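Local coordinates for aldehyde dehydrogenase (Bartonella henselae, PDB 3I44), which probably catalyses the NAD(P)+-dependent oxidation of aldehydes to carboxylic acids, at residues A[46-51]-A[342-347]; A[111-116]-A[198-203]. The protein carries 1 engineered substitution. All blocks are in the same frame, centred on the assembly; numbering follows the deposited sequence.

Interaction 1 (A[46-51]-A[342-347]); sequences IDPSTE and IGPVVS. With NA (sodium ion), chain B.
Pro-48 and Pro-344 set their rings against each other at about a right angle, CG of Pro-48 lying 3.9 Å from CG of Pro-344. At its CB, Pro-48 also meets two backbone acceptors, the O of Val-345 and the O of Val-346, each at 3.3 Å; these are CH-to-oxygen approaches, and no direct hydrogen bond joins the segments. Proline suits both places, since a rigid, compact ring packs into a buried seam without adding a backbone donor. The hydroxyl of Ser-49 meets the edge of the Pro-344 ring, OG lying 3.4 Å from CD of Pro-344. With OG anti to its carbonyl carbon (chi1 -73°), Ser-49 also reaches the backbone N of Gly-335, so the buried oxygen is satisfied. Residues 46-51 run from the end of strand 42-47 into the turn of the hairpin that leads to strand 52-58; the loop 342-347 leads into helix 348-363. An Asx turn shapes the hairpin end: OD1 of Asp-47 accepts from N of Ser-49 at 2.9 Å, while the O of Asp-47 takes the N-H groups of Thr-50 and Glu-51. Farther out, O of Ile-46 binds the sodium ion at 2.5 Å. Val-346 O accepts from water 2 at 2.7 Å, though this water sits unusually close to the same ion and its exact position is doubtful. Tyr-383 makes backbone hydrogen bonds to both Pro-48 and Val-345. OG of Ser-347, at the N-cap of helix 348-363, accepts from N of Gln-350.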
loop_
_atom_site.group_PDB
_atom_site.type_symbol
_atom_site.label_atom_id
_atom_site.label_comp_id
_atom_site.label_asym_id
_atom_site.label_seq_id
_atom_site.Cartn_x
_atom_site.Cartn_y
_atom_site.Cartn_z
ATOM N N ILE A 46 5.181 -15.942 -30.713
ATOM C CA ILE A 46 5.790 -15.431 -31.935
ATOM C C ILE A 46 7.193 -14.848 -31.685
ATOM O O ILE A 46 7.410 -14.126 -30.707
ATOM C CB ILE A 46 4.889 -14.355 -32.600
ATOM C CG1 ILE A 46 3.516 -14.944 -32.976
ATOM C CG2 ILE A 46 5.545 -13.744 -33.848
ATOM C CD1 ILE A 46 3.581 -16.227 -33.783
ATOM N N ASP A 47 8.140 -15.219 -32.551
ATOM C CA ASP A 47 9.438 -14.576 -32.696
ATOM C C ASP A 47 9.246 -13.312 -33.526
ATOM O O ASP A 47 8.982 -13.422 -34.733
ATOM C CB ASP A 47 10.385 -15.529 -33.412
ATOM C CG ASP A 47 11.792 -14.956 -33.589
ATOM O OD1 ASP A 47 11.949 -13.706 -33.643
ATOM O OD2 ASP A 47 12.744 -15.778 -33.667
ATOM N N PRO A 48 9.349 -12.104 -32.890
ATOM C CA PRO A 48 9.033 -10.857 -33.561
ATOM C C PRO A 48 10.043 -10.435 -34.638
ATOM O O PRO A 48 9.762 -9.508 -35.375
ATOM C CB PRO A 48 9.053 -9.846 -32.430
ATOM C CG PRO A 48 10.137 -10.375 -31.526
ATOM C CD PRO A 48 9.906 -11.860 -31.549
ATOM N N SER A 49 11.197 -11.095 -34.685
ATOM C CA SER A 49 12.212 -10.804 -35.675
ATOM C C SER A 49 11.792 -11.415 -37.032
ATOM O O SER A 49 12.170 -10.888 -38.092
ATOM C CB SER A 49 13.597 -11.319 -35.216
ATOM O OG SER A 49 14.148 -10.507 -34.158
ATOM N N THR A 50 10.981 -12.479 -36.979
ATOM C CA THR A 50 10.520 -13.212 -38.175
ATOM C C THR A 50 8.993 -13.251 -38.402
ATOM O O THR A 50 8.550 -13.532 -39.513
ATOM C CB THR A 50 10.961 -14.682 -38.117
ATOM O OG1 THR A 50 10.411 -15.290 -36.939
ATOM C CG2 THR A 50 12.488 -14.811 -38.116
ATOM N N GLU A 51 8.194 -12.985 -37.376
ATOM C CA GLU A 51 6.726 -13.172 -37.424
ATOM C C GLU A 51 6.282 -14.633 -37.378
ATOM O O GLU A 51 5.107 -14.923 -37.545
ATOM C CB GLU A 51 6.070 -12.455 -38.617
ATOM C CG GLU A 51 6.402 -11.002 -38.658
ATOM C CD GLU A 51 5.547 -10.176 -39.630
ATOM O OE1 GLU A 51 4.313 -10.361 -39.725
ATOM O OE2 GLU A 51 6.133 -9.282 -40.259
ATOM N N ILE A 342 19.220 -1.945 -32.619
ATOM C CA ILE A 342 17.998 -2.286 -31.883
ATOM C C ILE A 342 17.228 -3.389 -32.649
ATOM O O ILE A 342 17.424 -3.590 -33.871
ATOM C CB ILE A 342 17.103 -1.051 -31.554
ATOM C CG1 ILE A 342 16.418 -0.470 -32.805
ATOM C CG2 ILE A 342 17.947 0.069 -30.819
ATOM C CD1 ILE A 342 15.564 0.739 -32.500
ATOM N N GLY A 343 16.431 -4.156 -31.914
ATOM C CA GLY A 343 15.659 -5.268 -32.473
ATOM C C GLY A 343 14.273 -4.790 -32.870
ATOM O O GLY A 343 13.985 -3.571 -32.842
ATOM N N PRO A 344 13.392 -5.744 -33.241
ATOM C CA PRO A 344 12.007 -5.359 -33.451
ATOM C C PRO A 344 11.325 -5.022 -32.121
ATOM O O PRO A 344 11.866 -5.331 -31.030
ATOM C CB PRO A 344 11.397 -6.619 -34.042
ATOM C CG PRO A 344 12.163 -7.694 -33.482
ATOM C CD PRO A 344 13.571 -7.199 -33.384
ATOM N N VAL A 345 10.167 -4.373 -32.197
ATOM C CA VAL A 345 9.268 -4.362 -31.046
ATOM C C VAL A 345 8.582 -5.739 -30.949
ATOM O O VAL A 345 8.662 -6.573 -31.866
ATOM C CB VAL A 345 8.271 -3.188 -31.056
ATOM C CG1 VAL A 345 9.031 -1.855 -31.106
ATOM C CG2 VAL A 345 7.245 -3.333 -32.200
ATOM N N VAL A 346 7.948 -5.999 -29.817
ATOM C CA VAL A 346 7.665 -7.383 -29.409
ATOM C C VAL A 346 6.533 -8.040 -30.202
ATOM O O VAL A 346 6.544 -9.258 -30.378
ATOM C CB VAL A 346 7.310 -7.490 -27.890
ATOM C CG1 VAL A 346 6.017 -6.751 -27.566
ATOM C CG2 VAL A 346 7.211 -8.973 -27.452
ATOM N N SER A 347 5.571 -7.238 -30.641
ATOM C CA SER A 347 4.335 -7.763 -31.256
ATOM C C SER A 347 3.722 -6.878 -32.324
ATOM O O SER A 347 4.011 -5.655 -32.449
ATOM C CB SER A 347 3.264 -8.045 -30.179
ATOM O OG SER A 347 2.627 -6.850 -29.745
HETATM NA NA NA B . 6.708 -13.286 -28.458
HETATM O O HOH W 1 4.182 -13.968 -28.900
HETATM O O HOH W 2 5.853 -11.700 -29.390
#

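Interaction 2 (A[111-116]-A[198-203]); sequences MEMGAP and EIAPLS. With NA (sodium ion), chain B.
Glu-112 turns CG into the space between its backbone N and carbonyl carbon (chi1 75°) and then runs extended, which delivers its carboxylate to the first turn of helix 202-213. Ser-203 donates from OG to OE2 of Glu-112 at 2.6 Å, and OE2 accepts through its syn lone pair, on the side of OE1. The other oxygen, OE1, takes N of Ser-203 at 3.1 Å from 30° out of the carboxylate plane, plus a weak, bent bond from N of Leu-202. A glutamate fits here because its length spans the gap and its two oxygens can serve several donors at a helix start, where the helix dipole would probably favour negative charge. The receiving helix belongs to a beta-alpha-beta crossover between the parallel strands 191-195 and 221-223, within the nucleotide-binding type of domain found in this family. The methyl of Ala-200, small enough to let the glutamate pass, lies 3.6 Å from CD of Glu-112. Met-111, with a flexible thioether chain bent at its end, brings CE to 3.8 Å from CD1 of Leu-202. On the backbone, O of Glu-112 binds the sodium ion at 2.4 Å and O of Ile-199 does so at 2.3 Å. Helix 102-113 ends just beyond, where Gly-114 adopts a positive phi that suits glycine. Pro-174 of helix 174-188 packs on both Glu-112 and Ser-203.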
loop_
_atom_site.group_PDB
_atom_site.type_symbol
_atom_site.label_atom_id
_atom_site.label_comp_id
_atom_site.label_asym_id
_atom_site.label_seq_id
_atom_site.Cartn_x
_atom_site.Cartn_y
_atom_site.Cartn_z
ATOM N N MET A 111 14.903 -14.623 -28.775
ATOM C CA MET A 111 13.910 -15.261 -29.650
ATOM C C MET A 111 12.468 -14.839 -29.407
ATOM O O MET A 111 11.761 -14.534 -30.357
ATOM C CB MET A 111 13.993 -16.791 -29.530
ATOM C CG MET A 111 12.915 -17.525 -30.307
ATOM S SD MET A 111 13.232 -19.319 -30.360
ATOM C CE MET A 111 12.573 -19.869 -28.817
ATOM N N GLU A 112 12.036 -14.840 -28.145
ATOM C CA GLU A 112 10.620 -14.607 -27.770
ATOM C C GLU A 112 10.196 -13.138 -27.768
ATOM O O GLU A 112 9.025 -12.847 -28.014
ATOM C CB GLU A 112 10.314 -15.256 -26.400
ATOM C CG GLU A 112 10.896 -14.486 -25.198
ATOM C CD GLU A 112 10.642 -15.136 -23.815
ATOM O OE1 GLU A 112 10.049 -16.204 -23.763
ATOM O OE2 GLU A 112 10.996 -14.524 -22.772
ATOM N N MET A 113 11.122 -12.197 -27.494
ATOM C CA MET A 113 10.744 -10.783 -27.476
ATOM C C MET A 113 11.601 -9.846 -28.321
ATOM O O MET A 113 11.328 -8.652 -28.401
ATOM C CB MET A 113 10.526 -10.270 -26.031
ATOM C CG MET A 113 11.658 -10.469 -25.053
ATOM S SD MET A 113 13.003 -9.347 -25.438
ATOM C CE MET A 113 12.203 -7.724 -25.310
ATOM N N GLY A 114 12.638 -10.383 -28.959
ATOM C CA GLY A 114 13.364 -9.670 -30.003
ATOM C C GLY A 114 14.633 -8.960 -29.577
ATOM O O GLY A 114 15.247 -8.272 -30.416
ATOM N N ALA A 115 15.033 -9.090 -28.300
ATOM C CA ALA A 115 16.251 -8.426 -27.839
ATOM C C ALA A 115 17.474 -8.855 -28.652
ATOM O O ALA A 115 17.762 -10.042 -28.732
ATOM C CB ALA A 115 16.489 -8.676 -26.338
ATOM N N PRO A 116 18.209 -7.902 -29.256
ATOM C CA PRO A 116 19.442 -8.334 -29.916
ATOM C C PRO A 116 20.350 -9.117 -28.963
ATOM O O PRO A 116 20.524 -8.713 -27.826
ATOM C CB PRO A 116 20.103 -7.035 -30.351
ATOM C CG PRO A 116 18.924 -6.064 -30.526
ATOM C CD PRO A 116 17.952 -6.462 -29.437
ATOM N N GLU A 198 2.198 -13.906 -21.639
ATOM C CA GLU A 198 1.868 -14.952 -22.598
ATOM C C GLU A 198 2.543 -14.689 -23.949
ATOM O O GLU A 198 2.705 -15.607 -24.734
ATOM C CB GLU A 198 0.338 -15.138 -22.744
ATOM C CG GLU A 198 -0.394 -14.010 -23.458
ATOM C CD GLU A 198 -0.788 -12.847 -22.566
ATOM O OE1 GLU A 198 -0.232 -12.656 -21.452
ATOM O OE2 GLU A 198 -1.672 -12.103 -23.004
ATOM N N ILE A 199 2.990 -13.459 -24.205
ATOM C CA ILE A 199 3.761 -13.211 -25.422
ATOM C C ILE A 199 5.269 -13.401 -25.256
ATOM O O ILE A 199 5.975 -13.383 -26.259
ATOM C CB ILE A 199 3.416 -11.866 -26.099
ATOM C CG1 ILE A 199 3.993 -10.693 -25.362
ATOM C CG2 ILE A 199 1.838 -11.677 -26.263
ATOM C CD1 ILE A 199 3.806 -9.362 -26.124
ATOM N N ALA A 200 5.765 -13.604 -24.025
ATOM C CA ALA A 200 7.198 -13.918 -23.792
ATOM C C ALA A 200 7.378 -14.787 -22.539
ATOM O O ALA A 200 8.009 -14.358 -21.559
ATOM C CB ALA A 200 8.015 -12.613 -23.646
ATOM N N PRO A 201 6.774 -15.995 -22.529
ATOM C CA PRO A 201 6.738 -16.826 -21.330
ATOM C C PRO A 201 7.916 -17.778 -21.194
ATOM O O PRO A 201 8.125 -18.354 -20.113
ATOM C CB PRO A 201 5.477 -17.663 -21.556
ATOM C CG PRO A 201 5.515 -17.919 -22.993
ATOM C CD PRO A 201 6.040 -16.630 -23.633
ATOM N N LEU A 202 8.646 -17.987 -22.277
ATOM C CA LEU A 202 9.652 -19.030 -22.299
ATOM C C LEU A 202 10.796 -18.767 -21.301
ATOM O O LEU A 202 11.285 -19.696 -20.662
ATOM C CB LEU A 202 10.184 -19.261 -23.717
ATOM C CG LEU A 202 9.185 -19.671 -24.820
ATOM C CD1 LEU A 202 9.904 -19.780 -26.151
ATOM C CD2 LEU A 202 8.416 -20.970 -24.514
ATOM N N SER A 203 11.179 -17.506 -21.132
ATOM C CA SER A 203 12.262 -17.178 -20.224
ATOM C C SER A 203 11.885 -17.579 -18.806
ATOM O O SER A 203 12.696 -18.165 -18.111
ATOM C CB SER A 203 12.654 -15.708 -20.327
ATOM O OG SER A 203 11.540 -14.835 -20.290
HETATM NA NA NA B . 6.708 -13.286 -28.458
HETATM O O HOH W 2 5.853 -11.700 -29.390
HETATM O O HOH W 1 4.182 -13.968 -28.900
#

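In the fold
Interactions 1 and 2 have centres about 9 Å apart and share the sodium ion, whose protein ligands are all main-chain oxygens: Ile-46 from the first, Glu-112 and Ile-199 from the second. Waters 1 and 2 are the other two of its five modelled ligands, water 2 at a distance short for sodium. One cation thus joins a hairpin, the end of helix 102-113 and the approach to helix 202-213. The two contacts also pack directly. CG of Asp-47 lies 3.3 Å from O of Met-111, and CG of Pro-116 is 3.4 Å from N of Gly-343. Segment 111-116 therefore touches both segments of interaction 1 as well as its own partner 198-203, while Ile-199 reaches Val-346 directly.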